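Local coordinates for protein enoyl-CoA hydratase (Thermus thermophilus, PDB 1WZ8) that probably catalyses the reversible hydration of 2-enoyl-CoA thioesters, as a hexameric member of the enoyl-CoA hydratase/isomerase (crotonase) family, at residues T25-P36 with R61-S72; L5-F14 with L38-L49. All blocks are in the same frame, centred on the assembly; numbering follows the deposited sequence.

How the contacts relate
From the N terminus the chain makes helix 3-8, turns into strand 12-18, outermost in the sheet within the chain, and returns as strand 21-26, then passes through a loop into helix 36-49. Contact 2 closes that first excursion by laying the helix against residues 5-14. The chain next runs through strand 57-62 into the loop before helix 73-81, and contact 1 brings this exit alongside the end of strand 21-26 and its own following loop, closing the beta-alpha-beta unit 21-26, 36-49, 57-62. The segments alternate along the chain, so the two closures cross. They also touch: Thr25 and Arg27 pair with Ala13 and Gly11, and Phe26 packs on Leu12, joining sheet, helix and loops.

Contact 1 (T25-P36 with R61-S72); sequences TFRGEKLNAMPP and RGEGGVFSAGGS
Asn32 and the loop 63-67 meet through one buried amide, whose ND2 donates well to Glu63 O at 2.9 Å and Phe67 O at 3.0 Å; Val66 O is a weak third acceptor that must share a proton. With CG beside the backbone N (chi1 -68°) the amide faces that loop, and OD1 takes the N-H of Gly28; asparagine suits, donating and accepting at once. A leucine in its place would probably leave Glu63 O, Phe67 O and the Gly28 N-H without this mate, and the stretch around them less firmly fixed. Packing is tight here: Phe26 sets its edge on the face of Phe67, planes at 84°, and Gly62 CA lies 3.8 Å from the Phe26 centroid, where a CB would crowd the ring and Asn32 ND2. Ser68 OG donates to Asn32 O and accepts from Gly70 N, an ST turn. The solvent side is looser: Arg27 NE reaches Glu63 OE2 at 2.6 Å in a salt bridge with poor hydrogen-bond geometry, and a water links Glu29 to Ser72. Parallel strands 21-26 and 57-62 belong to a beta-alpha-beta unit whose helix, 36-49, packs on Phe26; helix 118-125 packs on Phe67, and strand 12-18 lies beside 21-26, away from 57-62.

Contact 2 (L5-F14 with L38-L49); sequences LEARYPGLAF and LHRGLARVWRDL
Asp48 OD2 gathers two donors from the N-terminal segment. Arg8 NH2 comes to it at 2.9 Å, nearly straight at 169°, from the syn side but somewhat out of the carboxylate plane; the oxygen lies in the guanidinium plane, and a bend at chi3 (42°) brings the arginine tip across. Tyr9 OH donates to the same OD2, which lies at the edge of the phenol ring, at a very short 2.4 Å whose exact length is doubtful. Aspartate suits the place chiefly through the salt bridge, and the arginine probably steadies its negative form.

Tyr9 also opens a type II beta turn that ends at Leu12, in which Gly11 takes the positive phi; a CB there would press on Leu38. The turn leads from helix 3-8 into strand 12-18, the outermost strand of the crotonase sheet within this chain, and helix 36-49 lies against it, the axes of segments 12-14 and 38-49 approaching to 10.8 Å.

Beyond the polar end the packing is apolar. Val45 CB sits over one face of the Tyr9 ring, whose CD1 and CE1 lie against the helix backbone at Gly41. Leu12 spreads its two branches: CD1 meets Val45 CB at 4.0 Å, while CD2 touches Leu42 CD2 at 3.6 Å and also Leu38. Val45 CG2 reaches the edge of Phe14, and Leu5 and Leu49 cross at about a right angle, CD1 meeting CD2.

Contact 1 (T25-P36 with R61-S72)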
loop_
_atom_site.group_PDB
_atom_site.type_symbol
_atom_site.label_atom_id
_atom_site.label_comp_id
_atom_site.label_asym_id
_atom_site.label_seq_id
_atom_site.Cartn_x
_atom_site.Cartn_y
_atom_site.Cartn_z
ATOM N N THR A 25 -22.626 9.929 -27.020
ATOM C CA THR A 25 -23.261 11.192 -26.670
ATOM C C THR A 25 -24.396 10.884 -25.703
ATOM O O THR A 25 -25.258 10.058 -25.998
ATOM C CB THR A 25 -23.856 11.899 -27.920
ATOM O OG1 THR A 25 -22.807 12.204 -28.850
ATOM C CG2 THR A 25 -24.552 13.190 -27.520
ATOM N N PHE A 26 -24.402 11.533 -24.546
ATOM C CA PHE A 26 -25.459 11.278 -23.580
ATOM C C PHE A 26 -26.374 12.479 -23.438
ATOM O O PHE A 26 -25.944 13.631 -23.545
ATOM C CB PHE A 26 -24.866 10.865 -22.228
ATOM C CG PHE A 26 -23.900 11.859 -21.651
ATOM C CD1 PHE A 26 -24.351 12.913 -20.867
ATOM C CD2 PHE A 26 -22.533 11.722 -21.869
ATOM C CE1 PHE A 26 -23.451 13.818 -20.302
ATOM C CE2 PHE A 26 -21.626 12.618 -21.313
ATOM C CZ PHE A 26 -22.084 13.665 -20.527
ATOM N N ARG A 27 -27.648 12.191 -23.206
ATOM C CA ARG A 27 -28.663 13.225 -23.083
ATOM C C ARG A 27 -29.425 13.079 -21.773
ATOM O O ARG A 27 -30.033 12.043 -21.519
ATOM C CB ARG A 27 -29.626 13.102 -24.267
ATOM C CG ARG A 27 -30.621 14.232 -24.444
ATOM C CD ARG A 27 -31.496 13.938 -25.658
ATOM N NE ARG A 27 -32.270 15.097 -26.094
ATOM C CZ ARG A 27 -33.200 15.697 -25.361
ATOM N NH1 ARG A 27 -33.479 15.250 -24.144
ATOM N NH2 ARG A 27 -33.854 16.744 -25.844
ATOM N N GLY A 28 -29.376 14.115 -20.942
ATOM C CA GLY A 28 -30.087 14.087 -19.673
ATOM C C GLY A 28 -31.139 15.181 -19.664
ATOM O O GLY A 28 -31.726 15.479 -20.703
ATOM N N GLU A 29 -31.388 15.773 -18.500
ATOM C CA GLU A 29 -32.358 16.859 -18.391
ATOM C C GLU A 29 -31.580 18.139 -18.695
ATOM O O GLU A 29 -30.611 18.101 -19.454
ATOM C CB GLU A 29 -32.952 16.901 -16.979
ATOM C CG GLU A 29 -33.525 15.563 -16.527
ATOM C CD GLU A 29 -34.117 15.605 -15.129
ATOM O OE1 GLU A 29 -33.694 16.457 -14.319
ATOM O OE2 GLU A 29 -34.996 14.767 -14.835
ATOM N N LYS A 30 -31.983 19.268 -18.122
ATOM C CA LYS A 30 -31.249 20.508 -18.380
ATOM C C LYS A 30 -29.795 20.322 -17.966
ATOM O O LYS A 30 -29.514 19.741 -16.918
ATOM C CB LYS A 30 -31.847 21.680 -17.598
ATOM C CG LYS A 30 -33.133 22.244 -18.179
ATOM C CD LYS A 30 -33.582 23.482 -17.409
ATOM C CE LYS A 30 -33.862 23.156 -15.945
ATOM N NZ LYS A 30 -34.163 24.380 -15.147
ATOM N N LEU A 31 -28.877 20.811 -18.794
ATOM C CA LEU A 31 -27.454 20.696 -18.504
ATOM C C LEU A 31 -27.107 19.225 -18.325
ATOM O O LEU A 31 -26.146 18.874 -17.641
ATOM C CB LEU A 31 -27.120 21.468 -17.227
ATOM C CG LEU A 31 -27.497 22.954 -17.249
ATOM C CD1 LEU A 31 -27.137 23.597 -15.916
ATOM C CD2 LEU A 31 -26.773 23.645 -18.396
ATOM N N ASN A 32 -27.907 18.376 -18.960
ATOM C CA ASN A 32 -27.744 16.935 -18.893
ATOM C C ASN A 32 -27.678 16.392 -17.473
ATOM O O ASN A 32 -26.864 15.516 -17.170
ATOM C CB ASN A 32 -26.516 16.487 -19.690
ATOM C CG ASN A 32 -26.689 16.689 -21.183
ATOM O OD1 ASN A 32 -27.732 16.349 -21.752
ATOM N ND2 ASN A 32 -25.664 17.232 -21.831
ATOM N N ALA A 33 -28.528 16.924 -16.598
ATOM C CA ALA A 33 -28.588 16.422 -15.228
ATOM C C ALA A 33 -28.977 14.969 -15.463
ATOM O O ALA A 33 -29.794 14.678 -16.335
ATOM C CB ALA A 33 -29.666 17.148 -14.436
ATOM N N MET A 34 -28.395 14.058 -14.695
ATOM C CA MET A 34 -28.655 12.643 -14.897
ATOM C C MET A 34 -29.810 12.004 -14.144
ATOM O O MET A 34 -29.783 11.910 -12.921
ATOM C CB MET A 34 -27.397 11.840 -14.576
ATOM C CG MET A 34 -26.148 12.276 -15.307
ATOM S SD MET A 34 -24.756 11.342 -14.643
ATOM C CE MET A 34 -23.376 12.060 -15.557
ATOM N N PRO A 35 -30.850 11.566 -14.871
ATOM C CA PRO A 35 -31.982 10.917 -14.200
ATOM C C PRO A 35 -31.469 9.520 -13.832
ATOM O O PRO A 35 -30.413 9.103 -14.308
ATOM C CB PRO A 35 -33.045 10.855 -15.293
ATOM C CG PRO A 35 -32.709 12.027 -16.167
ATOM C CD PRO A 35 -31.204 11.931 -16.252
ATOM N N PRO A 36 -32.205 8.778 -12.992
ATOM C CA PRO A 36 -31.778 7.433 -12.596
ATOM C C PRO A 36 -31.317 6.546 -13.759
ATOM O O PRO A 36 -30.254 5.926 -13.694
ATOM C CB PRO A 36 -33.019 6.873 -11.904
ATOM C CG PRO A 36 -33.595 8.080 -11.249
ATOM C CD PRO A 36 -33.465 9.149 -12.323
ATOM N N ARG A 61 -19.296 12.828 -24.890
ATOM C CA ARG A 61 -19.796 14.180 -25.084
ATOM C C ARG A 61 -21.248 14.243 -24.640
ATOM O O ARG A 61 -21.999 13.280 -24.808
ATOM C CB ARG A 61 -19.703 14.589 -26.558
ATOM C CG ARG A 61 -20.061 16.047 -26.812
ATOM C CD ARG A 61 -20.164 16.374 -28.303
ATOM N NE ARG A 61 -20.183 17.821 -28.532
ATOM C CZ ARG A 61 -20.256 18.391 -29.732
ATOM N NH1 ARG A 61 -20.320 17.641 -30.824
ATOM N NH2 ARG A 61 -20.255 19.712 -29.840
ATOM N N GLY A 62 -21.633 15.372 -24.056
ATOM C CA GLY A 62 -23.006 15.541 -23.622
ATOM C C GLY A 62 -23.757 16.206 -24.755
ATOM O O GLY A 62 -23.167 16.961 -25.526
ATOM N N GLU A 63 -25.048 15.930 -24.875
ATOM C CA GLU A 63 -25.836 16.528 -25.944
ATOM C C GLU A 63 -26.117 17.993 -25.628
ATOM O O GLU A 63 -26.090 18.402 -24.469
ATOM C CB GLU A 63 -27.159 15.778 -26.107
ATOM C CG GLU A 63 -27.903 16.127 -27.384
ATOM C CD GLU A 63 -29.350 16.479 -27.133
ATOM O OE1 GLU A 63 -29.602 17.477 -26.425
ATOM O OE2 GLU A 63 -30.235 15.759 -27.642
ATOM N N GLY A 64 -26.374 18.782 -26.668
ATOM C CA GLY A 64 -26.681 20.188 -26.470
ATOM C C GLY A 64 -25.510 21.097 -26.143
ATOM O O GLY A 64 -25.707 22.200 -25.631
ATOM N N GLY A 65 -24.295 20.643 -26.430
ATOM C CA GLY A 65 -23.117 21.452 -26.159
ATOM C C GLY A 65 -22.788 21.648 -24.691
ATOM O O GLY A 65 -22.217 22.671 -24.306
ATOM N N VAL A 66 -23.150 20.677 -23.861
ATOM C CA VAL A 66 -22.869 20.755 -22.434
ATOM C C VAL A 66 -22.604 19.342 -21.945
ATOM O O VAL A 66 -23.253 18.401 -22.399
ATOM C CB VAL A 66 -24.063 21.360 -21.652
ATOM C CG1 VAL A 66 -25.288 20.472 -21.792
ATOM C CG2 VAL A 66 -23.693 21.534 -20.188
ATOM N N PHE A 67 -21.645 19.185 -21.038
ATOM C CA PHE A 67 -21.330 17.856 -20.533
ATOM C C PHE A 67 -22.404 17.423 -19.539
ATOM O O PHE A 67 -23.409 16.840 -19.943
ATOM C CB PHE A 67 -19.942 17.832 -19.887
ATOM C CG PHE A 67 -19.326 16.460 -19.832
ATOM C CD1 PHE A 67 -19.137 15.812 -18.613
ATOM C CD2 PHE A 67 -18.935 15.815 -21.000
ATOM C CE1 PHE A 67 -18.567 14.541 -18.558
ATOM C CE2 PHE A 67 -18.360 14.540 -20.959
ATOM C CZ PHE A 67 -18.178 13.906 -19.731
ATOM N N SER A 68 -22.219 17.703 -18.252
ATOM C CA SER A 68 -23.233 17.309 -17.276
ATOM C C SER A 68 -23.149 18.008 -15.925
ATOM O O SER A 68 -22.068 18.164 -15.355
ATOM C CB SER A 68 -23.192 15.794 -17.046
ATOM O OG SER A 68 -24.146 15.412 -16.059
ATOM N N ALA A 69 -24.308 18.414 -15.414
ATOM C CA ALA A 69 -24.394 19.080 -14.119
ATOM C C ALA A 69 -24.435 18.045 -12.993
ATOM O O ALA A 69 -24.510 18.399 -11.814
ATOM C CB ALA A 69 -25.643 19.967 -14.069
ATOM N N GLY A 70 -24.390 16.767 -13.361
ATOM C CA GLY A 70 -24.416 15.707 -12.366
ATOM C C GLY A 70 -25.780 15.070 -12.147
ATOM O O GLY A 70 -26.678 15.207 -12.978
ATOM N N GLY A 71 -25.930 14.366 -11.028
ATOM C CA GLY A 71 -27.190 13.711 -10.720
ATOM C C GLY A 71 -28.347 14.684 -10.611
ATOM O O GLY A 71 -28.200 15.771 -10.057
ATOM N N SER A 72 -29.504 14.292 -11.138
ATOM C CA SER A 72 -30.690 15.145 -11.103
ATOM C C SER A 72 -31.367 15.087 -9.737
ATOM O O SER A 72 -31.086 14.192 -8.937
ATOM C CB SER A 72 -31.691 14.694 -12.167
ATOM O OG SER A 72 -32.236 13.428 -11.830
HETATM O O HOH W 1 -34.800 12.710 -12.924
HETATM O O HOH W 2 -29.442 18.105 -23.032
#

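Contact 2 (L5-F14 with L38-L49)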
loop_
_atom_site.group_PDB
_atom_site.type_symbol
_atom_site.label_atom_id
_atom_site.label_comp_id
_atom_site.label_asym_id
_atom_site.label_seq_id
_atom_site.Cartn_x
_atom_site.Cartn_y
_atom_site.Cartn_z
ATOM N N LEU A 5 -26.590 -1.737 -29.008
ATOM C CA LEU A 5 -26.269 -0.830 -27.908
ATOM C C LEU A 5 -27.330 0.259 -27.822
ATOM O O LEU A 5 -27.871 0.528 -26.752
ATOM C CB LEU A 5 -24.892 -0.185 -28.117
ATOM C CG LEU A 5 -23.658 -1.068 -27.923
ATOM C CD1 LEU A 5 -22.409 -0.279 -28.281
ATOM C CD2 LEU A 5 -23.591 -1.549 -26.480
ATOM N N GLU A 6 -27.617 0.886 -28.958
ATOM C CA GLU A 6 -28.622 1.938 -29.013
ATOM C C GLU A 6 -29.935 1.400 -28.456
ATOM O O GLU A 6 -30.628 2.077 -27.702
ATOM C CB GLU A 6 -28.822 2.400 -30.461
ATOM C CG GLU A 6 -27.644 3.172 -31.044
ATOM C CD GLU A 6 -27.760 4.674 -30.827
ATOM O OE1 GLU A 6 -28.600 5.095 -30.005
ATOM O OE2 GLU A 6 -27.009 5.435 -31.475
ATOM N N ALA A 7 -30.255 0.163 -28.823
ATOM C CA ALA A 7 -31.485 -0.482 -28.379
ATOM C C ALA A 7 -31.544 -0.718 -26.871
ATOM O O ALA A 7 -32.622 -0.708 -26.282
ATOM C CB ALA A 7 -31.662 -1.808 -29.116
ATOM N N ARG A 8 -30.385 -0.919 -26.251
ATOM C CA ARG A 8 -30.316 -1.193 -24.818
ATOM C C ARG A 8 -30.015 -0.008 -23.901
ATOM O O ARG A 8 -30.241 -0.088 -22.691
ATOM C CB ARG A 8 -29.279 -2.290 -24.562
ATOM C CG ARG A 8 -29.710 -3.682 -25.000
ATOM C CD ARG A 8 -28.524 -4.643 -25.027
ATOM N NE ARG A 8 -27.643 -4.476 -23.872
ATOM C CZ ARG A 8 -28.020 -4.631 -22.606
ATOM N NH1 ARG A 8 -29.272 -4.962 -22.316
ATOM N NH2 ARG A 8 -27.145 -4.447 -21.626
ATOM N N TYR A 9 -29.510 1.087 -24.459
ATOM C CA TYR A 9 -29.169 2.243 -23.636
ATOM C C TYR A 9 -29.883 3.538 -23.994
ATOM O O TYR A 9 -29.323 4.402 -24.670
ATOM C CB TYR A 9 -27.654 2.464 -23.669
ATOM C CG TYR A 9 -26.880 1.402 -22.923
ATOM C CD1 TYR A 9 -26.770 1.442 -21.535
ATOM C CD2 TYR A 9 -26.296 0.332 -23.599
ATOM C CE1 TYR A 9 -26.094 0.442 -20.834
ATOM C CE2 TYR A 9 -25.620 -0.674 -22.908
ATOM C CZ TYR A 9 -25.526 -0.612 -21.526
ATOM O OH TYR A 9 -24.867 -1.604 -20.834
ATOM N N PRO A 10 -31.137 3.691 -23.544
ATOM C CA PRO A 10 -31.869 4.919 -23.850
ATOM C C PRO A 10 -31.153 6.078 -23.166
ATOM O O PRO A 10 -30.777 5.979 -22.000
ATOM C CB PRO A 10 -33.256 4.647 -23.266
ATOM C CG PRO A 10 -32.964 3.749 -22.107
ATOM C CD PRO A 10 -31.937 2.798 -22.687
ATOM N N GLY A 11 -30.957 7.169 -23.896
ATOM C CA GLY A 11 -30.264 8.308 -23.329
ATOM C C GLY A 11 -28.864 8.398 -23.907
ATOM O O GLY A 11 -28.226 9.447 -23.852
ATOM N N LEU A 12 -28.384 7.287 -24.457
ATOM C CA LEU A 12 -27.059 7.249 -25.062
ATOM C C LEU A 12 -27.167 7.096 -26.573
ATOM O O LEU A 12 -28.014 6.356 -27.074
ATOM C CB LEU A 12 -26.238 6.084 -24.498
ATOM C CG LEU A 12 -25.885 6.119 -23.010
ATOM C CD1 LEU A 12 -25.063 4.885 -22.659
ATOM C CD2 LEU A 12 -25.107 7.385 -22.693
ATOM N N ALA A 13 -26.310 7.808 -27.291
ATOM C CA ALA A 13 -26.273 7.747 -28.745
ATOM C C ALA A 13 -24.863 7.311 -29.113
ATOM O O ALA A 13 -23.899 7.736 -28.481
ATOM C CB ALA A 13 -26.578 9.116 -29.343
ATOM N N PHE A 14 -24.744 6.464 -30.128
ATOM C CA PHE A 14 -23.437 5.968 -30.543
ATOM C C PHE A 14 -23.142 6.274 -32.005
ATOM O O PHE A 14 -24.015 6.148 -32.869
ATOM C CB PHE A 14 -23.351 4.459 -30.310
ATOM C CG PHE A 14 -23.653 4.042 -28.898
ATOM C CD1 PHE A 14 -24.966 3.973 -28.442
ATOM C CD2 PHE A 14 -22.622 3.709 -28.023
ATOM C CE1 PHE A 14 -25.250 3.576 -27.132
ATOM C CE2 PHE A 14 -22.896 3.310 -26.710
ATOM C CZ PHE A 14 -24.211 3.243 -26.266
ATOM N N LEU A 38 -30.202 7.312 -16.805
ATOM C CA LEU A 38 -28.971 7.746 -17.458
ATOM C C LEU A 38 -27.747 7.458 -16.599
ATOM O O LEU A 38 -26.715 7.024 -17.104
ATOM C CB LEU A 38 -29.030 9.238 -17.789
ATOM C CG LEU A 38 -27.809 9.772 -18.547
ATOM C CD1 LEU A 38 -27.649 9.037 -19.873
ATOM C CD2 LEU A 38 -27.973 11.257 -18.780
ATOM N N HIS A 39 -27.858 7.698 -15.300
ATOM C CA HIS A 39 -26.740 7.433 -14.407
ATOM C C HIS A 39 -26.351 5.956 -14.482
ATOM O O HIS A 39 -25.173 5.617 -14.608
ATOM C CB HIS A 39 -27.106 7.824 -12.973
ATOM C CG HIS A 39 -25.989 7.638 -11.996
ATOM N ND1 HIS A 39 -25.869 6.512 -11.210
ATOM C CD2 HIS A 39 -24.927 8.422 -11.699
ATOM C CE1 HIS A 39 -24.780 6.612 -10.468
ATOM N NE2 HIS A 39 -24.190 7.761 -10.744
ATOM N N ARG A 40 -27.342 5.073 -14.414
ATOM C CA ARG A 40 -27.067 3.647 -14.492
ATOM C C ARG A 40 -26.512 3.267 -15.865
ATOM O O ARG A 40 -25.626 2.417 -15.972
ATOM C CB ARG A 40 -28.330 2.840 -14.202
ATOM C CG ARG A 40 -28.157 1.356 -14.490
ATOM C CD ARG A 40 -29.213 0.515 -13.802
ATOM N NE ARG A 40 -30.541 1.085 -14.013
ATOM C CZ ARG A 40 -31.154 1.875 -13.138
ATOM N NH1 ARG A 40 -30.537 2.194 -12.004
ATOM N NH2 ARG A 40 -32.386 2.312 -13.381
ATOM N N GLY A 41 -27.038 3.905 -16.908
ATOM C CA GLY A 41 -26.578 3.631 -18.257
ATOM C C GLY A 41 -25.117 3.992 -18.451
ATOM O O GLY A 41 -24.346 3.209 -19.004
ATOM N N LEU A 42 -24.736 5.182 -17.997
ATOM C CA LEU A 42 -23.355 5.641 -18.120
ATOM C C LEU A 42 -22.407 4.784 -17.290
ATOM O O LEU A 42 -21.224 4.652 -17.610
ATOM C CB LEU A 42 -23.249 7.106 -17.677
ATOM C CG LEU A 42 -23.846 8.125 -18.652
ATOM C CD1 LEU A 42 -23.937 9.500 -18.006
ATOM C CD2 LEU A 42 -22.986 8.171 -19.904
ATOM N N ALA A 43 -22.930 4.195 -16.222
ATOM C CA ALA A 43 -22.106 3.374 -15.344
ATOM C C ALA A 43 -21.936 1.942 -15.838
ATOM O O ALA A 43 -20.888 1.333 -15.638
ATOM C CB ALA A 43 -22.700 3.368 -13.945
ATOM N N ARG A 44 -22.964 1.415 -16.493
ATOM C CA ARG A 44 -22.930 0.038 -16.964
ATOM C C ARG A 44 -22.538 -0.190 -18.418
ATOM O O ARG A 44 -22.138 -1.294 -18.775
ATOM C CB ARG A 44 -24.289 -0.622 -16.714
ATOM C CG ARG A 44 -24.797 -0.448 -15.298
ATOM C CD ARG A 44 -26.175 -1.056 -15.099
ATOM N NE ARG A 44 -26.111 -2.488 -14.815
ATOM C CZ ARG A 44 -26.885 -3.101 -13.924
ATOM N NH1 ARG A 44 -27.781 -2.408 -13.233
ATOM N NH2 ARG A 44 -26.751 -4.401 -13.703
ATOM N N VAL A 45 -22.645 0.835 -19.258
ATOM C CA VAL A 45 -22.318 0.689 -20.674
ATOM C C VAL A 45 -20.903 0.159 -20.929
ATOM O O VAL A 45 -20.665 -0.557 -21.903
ATOM C CB VAL A 45 -22.508 2.038 -21.424
ATOM C CG1 VAL A 45 -21.517 3.071 -20.907
ATOM C CG2 VAL A 45 -22.357 1.833 -22.930
ATOM N N TRP A 46 -19.971 0.486 -20.041
ATOM C CA TRP A 46 -18.587 0.052 -20.206
ATOM C C TRP A 46 -18.412 -1.460 -20.298
ATOM O O TRP A 46 -17.546 -1.939 -21.025
ATOM C CB TRP A 46 -17.724 0.639 -19.084
ATOM C CG TRP A 46 -17.824 2.136 -19.049
ATOM C CD1 TRP A 46 -18.643 2.884 -18.250
ATOM C CD2 TRP A 46 -17.193 3.056 -19.946
ATOM N NE1 TRP A 46 -18.570 4.210 -18.601
ATOM C CE2 TRP A 46 -17.687 4.345 -19.641
ATOM C CE3 TRP A 46 -16.262 2.916 -20.986
ATOM C CZ2 TRP A 46 -17.282 5.487 -20.339
ATOM C CZ3 TRP A 46 -15.861 4.054 -21.681
ATOM C CH2 TRP A 46 -16.372 5.322 -21.354
ATOM N N ARG A 47 -19.231 -2.216 -19.576
ATOM C CA ARG A 47 -19.137 -3.674 -19.624
ATOM C C ARG A 47 -19.455 -4.202 -21.018
ATOM O O ARG A 47 -18.754 -5.066 -21.539
ATOM C CB ARG A 47 -20.095 -4.304 -18.613
ATOM C CG ARG A 47 -19.585 -4.276 -17.187
ATOM C CD ARG A 47 -20.697 -4.594 -16.212
ATOM N NE ARG A 47 -20.938 -3.472 -15.313
ATOM C CZ ARG A 47 -22.145 -3.062 -14.942
ATOM N NH1 ARG A 47 -23.223 -3.684 -15.394
ATOM N NH2 ARG A 47 -22.271 -2.026 -14.121
ATOM N N ASP A 48 -20.514 -3.675 -21.621
ATOM C CA ASP A 48 -20.906 -4.108 -22.954
ATOM C C ASP A 48 -19.987 -3.568 -24.047
ATOM O O ASP A 48 -19.867 -4.171 -25.114
ATOM C CB ASP A 48 -22.352 -3.698 -23.239
ATOM C CG ASP A 48 -23.340 -4.362 -22.300
ATOM O OD1 ASP A 48 -23.147 -5.555 -21.981
ATOM O OD2 ASP A 48 -24.316 -3.702 -21.888
ATOM N N LEU A 49 -19.332 -2.441 -23.786
ATOM C CA LEU A 49 -18.440 -1.861 -24.782
ATOM C C LEU A 49 -17.256 -2.771 -25.073
ATOM O O LEU A 49 -16.695 -2.742 -26.167
ATOM C CB LEU A 49 -17.934 -0.490 -24.323
ATOM C CG LEU A 49 -18.973 0.631 -24.296
ATOM C CD1 LEU A 49 -18.307 1.937 -23.892
ATOM C CD2 LEU A 49 -19.617 0.760 -25.674
#